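Local coordinates for protein malate dehydrogenase (Naegleria fowleri, PDB 6UM4) that probably interconverts malate and oxaloacetate with a nicotinamide dinucleotide as the hydride carrier, at residues M248-L251 and D252-R255; N310-I313 and P314-Q318. One frame throughout, in Å; residues are numbered along the deposited sequence.

Followed from the N terminus, the chain first completes a six-stranded parallel sheet and then, just past its edge strand 245-247, enters helix 250-264, whose opening turn is contact 1. Contact 2 comes later, at the end of helix 305-317. Each is local and closes nothing longer than a helical turn; the two run in series, neither nested nor crossed. Their centres lie about 13 Å apart, and the two contacts touch where D252 O packs against V316 CG1 (3.9 Å). Contact 1 faces helix 332-348, strands 271-277 and 353-359, and the second subunit. Contact 2 lays helix 305-317 against Q259 and V260 of helix 250-264 and against strand 285-287.

Contact 1 (M248-L251 and D252-R255); sequences MTRL and DHDR
R250 with D254 and L251 with R255 form two side-chain contacts, each spanning four residues, on the buried first turn of helix 250-264, shortly after the edge strand of the parallel sheet. In the first, R250 NE donates to D254 OD1 across 3.3 Å, a long salt-bridged hydrogen bond that reaches the syn side of the carboxylate. The acceptor lies in the guanidinium plane, yet the two flat groups stand 78° apart, which rules out a parallel two-oxygen pairing. A bend at chi2 (49°) turns the arginine chain along the helix toward its partner. Water 1 reinforces the pair, accepting from R250 NH2 at 3.0 Å and donating to D254 OD1 at 2.6 Å, while R250 NH1 forms a salt bridge with D345 of helix 332-348. This turn also carries the aspartate of the aspartate-histidine pair known from malate dehydrogenases: D252 OD2 hydrogen-bonds H280 ND1, consistent with positioning a catalytic histidine, and the same oxygen lies 3.8 Å from T249 CB. The next residue, H253, donates its backbone N to T249 O at 2.9 Å and is held at ND1 by S355. L251 approaches R255 quite differently, with methyl CD2 3.4 Å above the guanidinium plane, over its centre. R255 NE has a long, weak ion pair with D152 of the second subunit.

Contact 2 (N310-I313 and P314-Q318); sequences NEFI and PNVQQ
The ring of P314 lies against the carbonyl oxygens of N310 and E311 where this proline kinks helix 305-317, following a wider pi-type turn at N310-F312. As is usual for proline inside a helix, its nitrogen has no hydrogen to give to the turn before, and the ring takes up that position instead: P314 CG sits 3.3 Å from N310 O, the acceptor four residues back, and 3.2 Å from E311 O. Regular hydrogen bonding resumes at once, with N315 N donating to E311 O at 2.8 Å. F312 and V316, which lie side by side and point the same way, form part of the closely packed, buried face. Methyl CG2 of V316 makes a CH-pi contact over one ring face, 4.0 Å from the centroid of F312 and displaced toward the rim. Q259 of helix 250-264 and P286 of strand 285-287 pack against this same pair. Beyond it, the buried I313 touches Q317 NE2 with CG2 at 3.5 Å, and that amide nitrogen donates to Q284 O. The solvent side is looser. E311 is exposed, and its chain, extended beyond CG (chi2 -170°), carries the carboxylate out to water 2, through which it reaches the N315 amide: the water donates to E311 OE1 at 2.5 Å and accepts from N315 ND2 at 2.8 Å.

Contact 1 (M248-L251 and D252-R255)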
loop_
_atom_site.group_PDB
_atom_site.type_symbol
_atom_site.label_atom_id
_atom_site.label_comp_id
_atom_site.label_asym_id
_atom_site.label_seq_id
_atom_site.Cartn_x
_atom_site.Cartn_y
_atom_site.Cartn_z
ATOM N N MET A 248 1.599 14.073 -13.152
ATOM C CA MET A 248 0.716 12.912 -13.039
ATOM C C MET A 248 -0.748 13.255 -13.307
ATOM O O MET A 248 -1.376 13.985 -12.529
ATOM C CB MET A 248 0.815 12.275 -11.659
ATOM C CG MET A 248 0.162 10.913 -11.683
ATOM S SD MET A 248 0.330 9.993 -10.156
ATOM C CE MET A 248 -0.804 10.953 -9.135
ATOM N N THR A 249 -1.308 12.685 -14.372
ATOM C CA THR A 249 -2.755 12.669 -14.591
ATOM C C THR A 249 -3.305 11.253 -14.544
ATOM O O THR A 249 -4.467 11.016 -14.916
ATOM C CB THR A 249 -3.096 13.308 -15.932
ATOM O OG1 THR A 249 -2.301 12.686 -16.947
ATOM C CG2 THR A 249 -2.769 14.785 -15.881
ATOM N N ARG A 250 -2.471 10.299 -14.121
ATOM C CA ARG A 250 -2.854 8.902 -14.137
ATOM C C ARG A 250 -4.032 8.651 -13.223
ATOM O O ARG A 250 -4.791 7.708 -13.444
ATOM C CB ARG A 250 -1.657 8.040 -13.715
ATOM C CG ARG A 250 -1.889 6.529 -13.781
ATOM C CD ARG A 250 -2.499 6.142 -15.125
ATOM N NE ARG A 250 -2.600 4.700 -15.258
ATOM C CZ ARG A 250 -1.631 3.912 -15.707
ATOM N NH1 ARG A 250 -0.462 4.429 -16.086
ATOM N NH2 ARG A 250 -1.830 2.594 -15.758
ATOM N N LEU A 251 -4.195 9.470 -12.175
ATOM C CA LEU A 251 -5.316 9.255 -11.271
ATOM C C LEU A 251 -6.618 9.724 -11.917
ATOM O O LEU A 251 -7.651 9.051 -11.808
ATOM C CB LEU A 251 -5.079 9.946 -9.929
ATOM C CG LEU A 251 -6.233 9.684 -8.958
ATOM C CD1 LEU A 251 -6.379 8.191 -8.667
ATOM C CD2 LEU A 251 -6.176 10.516 -7.673
ATOM N N ASP A 252 -6.590 10.877 -12.594
ATOM C CA ASP A 252 -7.729 11.268 -13.418
ATOM C C ASP A 252 -8.068 10.158 -14.405
ATOM O O ASP A 252 -9.235 9.758 -14.553
ATOM C CB ASP A 252 -7.446 12.577 -14.156
ATOM C CG ASP A 252 -6.963 13.704 -13.235
ATOM O OD1 ASP A 252 -7.612 14.021 -12.217
ATOM O OD2 ASP A 252 -5.945 14.342 -13.582
ATOM N N HIS A 253 -7.043 9.650 -15.086
ATOM C CA HIS A 253 -7.215 8.570 -16.052
ATOM C C HIS A 253 -7.905 7.361 -15.425
ATOM O O HIS A 253 -8.932 6.885 -15.924
ATOM C CB HIS A 253 -5.842 8.196 -16.616
ATOM C CG HIS A 253 -5.873 7.078 -17.603
ATOM N ND1 HIS A 253 -5.765 7.285 -18.960
ATOM C CD2 HIS A 253 -5.986 5.739 -17.433
ATOM C CE1 HIS A 253 -5.817 6.124 -19.588
ATOM N NE2 HIS A 253 -5.947 5.167 -18.684
ATOM N N ASP A 254 -7.369 6.874 -14.306
ATOM C CA ASP A 254 -7.948 5.709 -13.662
ATOM C C ASP A 254 -9.347 5.997 -13.131
ATOM O O ASP A 254 -10.172 5.078 -13.033
ATOM C CB ASP A 254 -7.029 5.210 -12.525
ATOM C CG ASP A 254 -5.732 4.592 -13.046
ATOM O OD1 ASP A 254 -5.667 4.235 -14.255
ATOM O OD2 ASP A 254 -4.764 4.486 -12.253
ATOM N N ARG A 255 -9.615 7.236 -12.711
ATOM C CA ARG A 255 -10.959 7.561 -12.251
ATOM C C ARG A 255 -11.955 7.485 -13.396
ATOM O O ARG A 255 -13.085 7.020 -13.209
ATOM C CB ARG A 255 -10.982 8.940 -11.601
ATOM C CG ARG A 255 -10.350 8.965 -10.225
ATOM C CD ARG A 255 -10.110 10.381 -9.775
ATOM N NE ARG A 255 -9.880 10.462 -8.341
ATOM C CZ ARG A 255 -9.421 11.545 -7.733
ATOM N NH1 ARG A 255 -9.125 12.632 -8.447
ATOM N NH2 ARG A 255 -9.239 11.535 -6.421
HETATM O O HOH W 1 -4.731 1.988 -15.246
#

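Contact 2 (N310-I313 and P314-Q318)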
loop_
_atom_site.group_PDB
_atom_site.type_symbol
_atom_site.label_atom_id
_atom_site.label_comp_id
_atom_site.label_asym_id
_atom_site.label_seq_id
_atom_site.Cartn_x
_atom_site.Cartn_y
_atom_site.Cartn_z
ATOM N N ASN A 310 -22.829 15.867 -19.089
ATOM C CA ASN A 310 -23.540 16.214 -17.868
ATOM C C ASN A 310 -23.167 15.345 -16.681
ATOM O O ASN A 310 -23.420 15.750 -15.538
ATOM C CB ASN A 310 -25.052 16.140 -18.077
ATOM C CG ASN A 310 -25.526 17.075 -19.163
ATOM O OD1 ASN A 310 -24.957 18.151 -19.356
ATOM N ND2 ASN A 310 -26.600 16.708 -19.833
ATOM N N GLU A 311 -22.599 14.163 -16.914
ATOM C CA GLU A 311 -22.287 13.294 -15.796
ATOM C C GLU A 311 -20.834 12.846 -15.820
ATOM O O GLU A 311 -20.081 13.125 -14.878
ATOM C CB GLU A 311 -23.230 12.089 -15.782
ATOM C CG GLU A 311 -24.677 12.462 -15.531
ATOM C CD GLU A 311 -25.554 11.244 -15.284
ATOM O OE1 GLU A 311 -25.242 10.436 -14.371
ATOM O OE2 GLU A 311 -26.547 11.084 -16.029
ATOM N N PHE A 312 -20.432 12.148 -16.882
ATOM C CA PHE A 312 -19.113 11.523 -16.890
ATOM C C PHE A 312 -18.014 12.548 -16.638
ATOM O O PHE A 312 -17.256 12.436 -15.670
ATOM C CB PHE A 312 -18.880 10.803 -18.214
ATOM C CG PHE A 312 -17.517 10.223 -18.339
ATOM C CD1 PHE A 312 -17.179 9.058 -17.644
ATOM C CD2 PHE A 312 -16.551 10.849 -19.129
ATOM C CE1 PHE A 312 -15.910 8.498 -17.750
ATOM C CE2 PHE A 312 -15.272 10.308 -19.238
ATOM C CZ PHE A 312 -14.940 9.136 -18.549
ATOM N N ILE A 313 -17.921 13.570 -17.487
ATOM C CA ILE A 313 -16.841 14.543 -17.337
ATOM C C ILE A 313 -16.880 15.232 -15.980
ATOM O O ILE A 313 -15.826 15.323 -15.330
ATOM C CB ILE A 313 -16.846 15.539 -18.509
ATOM C CG1 ILE A 313 -16.350 14.858 -19.783
ATOM C CG2 ILE A 313 -15.956 16.733 -18.161
ATOM C CD1 ILE A 313 -16.368 15.758 -21.005
ATOM N N PRO A 314 -18.016 15.751 -15.504
ATOM C CA PRO A 314 -18.007 16.366 -14.165
ATOM C C PRO A 314 -17.707 15.382 -13.049
ATOM O O PRO A 314 -17.070 15.760 -12.061
ATOM C CB PRO A 314 -19.417 16.956 -14.034
ATOM C CG PRO A 314 -20.220 16.345 -15.110
ATOM C CD PRO A 314 -19.294 15.969 -16.204
ATOM N N ASN A 315 -18.170 14.134 -13.157
ATOM C CA ASN A 315 -17.871 13.161 -12.109
ATOM C C ASN A 315 -16.374 12.896 -12.024
ATOM O O ASN A 315 -15.828 12.727 -10.927
ATOM C CB ASN A 315 -18.615 11.850 -12.354
ATOM C CG ASN A 315 -20.100 11.954 -12.075
ATOM O OD1 ASN A 315 -20.551 12.851 -11.362
ATOM N ND2 ASN A 315 -20.867 11.029 -12.630
ATOM N N VAL A 316 -15.701 12.852 -13.178
ATOM C CA VAL A 316 -14.269 12.628 -13.200
ATOM C C VAL A 316 -13.541 13.848 -12.650
ATOM O O VAL A 316 -12.573 13.719 -11.894
ATOM C CB VAL A 316 -13.796 12.293 -14.628
ATOM C CG1 VAL A 316 -12.287 12.141 -14.645
ATOM C CG2 VAL A 316 -14.437 11.026 -15.142
ATOM N N GLN A 317 -13.992 15.048 -13.026
ATOM C CA GLN A 317 -13.330 16.271 -12.583
ATOM C C GLN A 317 -13.485 16.471 -11.084
ATOM O O GLN A 317 -12.569 16.972 -10.425
ATOM C CB GLN A 317 -13.907 17.485 -13.326
ATOM C CG GLN A 317 -13.597 17.564 -14.808
ATOM C CD GLN A 317 -14.449 18.604 -15.509
ATOM O OE1 GLN A 317 -15.551 18.943 -15.048
ATOM N NE2 GLN A 317 -13.946 19.128 -16.627
ATOM N N GLN A 318 -14.634 16.074 -10.525
ATOM C CA GLN A 318 -14.970 16.356 -9.134
ATOM C C GLN A 318 -14.791 15.151 -8.228
ATOM O O GLN A 318 -15.257 15.169 -7.085
ATOM C CB GLN A 318 -16.405 16.872 -9.029
ATOM C CG GLN A 318 -16.623 18.106 -9.864
ATOM C CD GLN A 318 -15.702 19.232 -9.441
ATOM O OE1 GLN A 318 -15.387 19.381 -8.255
ATOM N NE2 GLN A 318 -15.240 20.018 -10.413
HETATM O O HOH W 2 -23.708 11.102 -12.516
#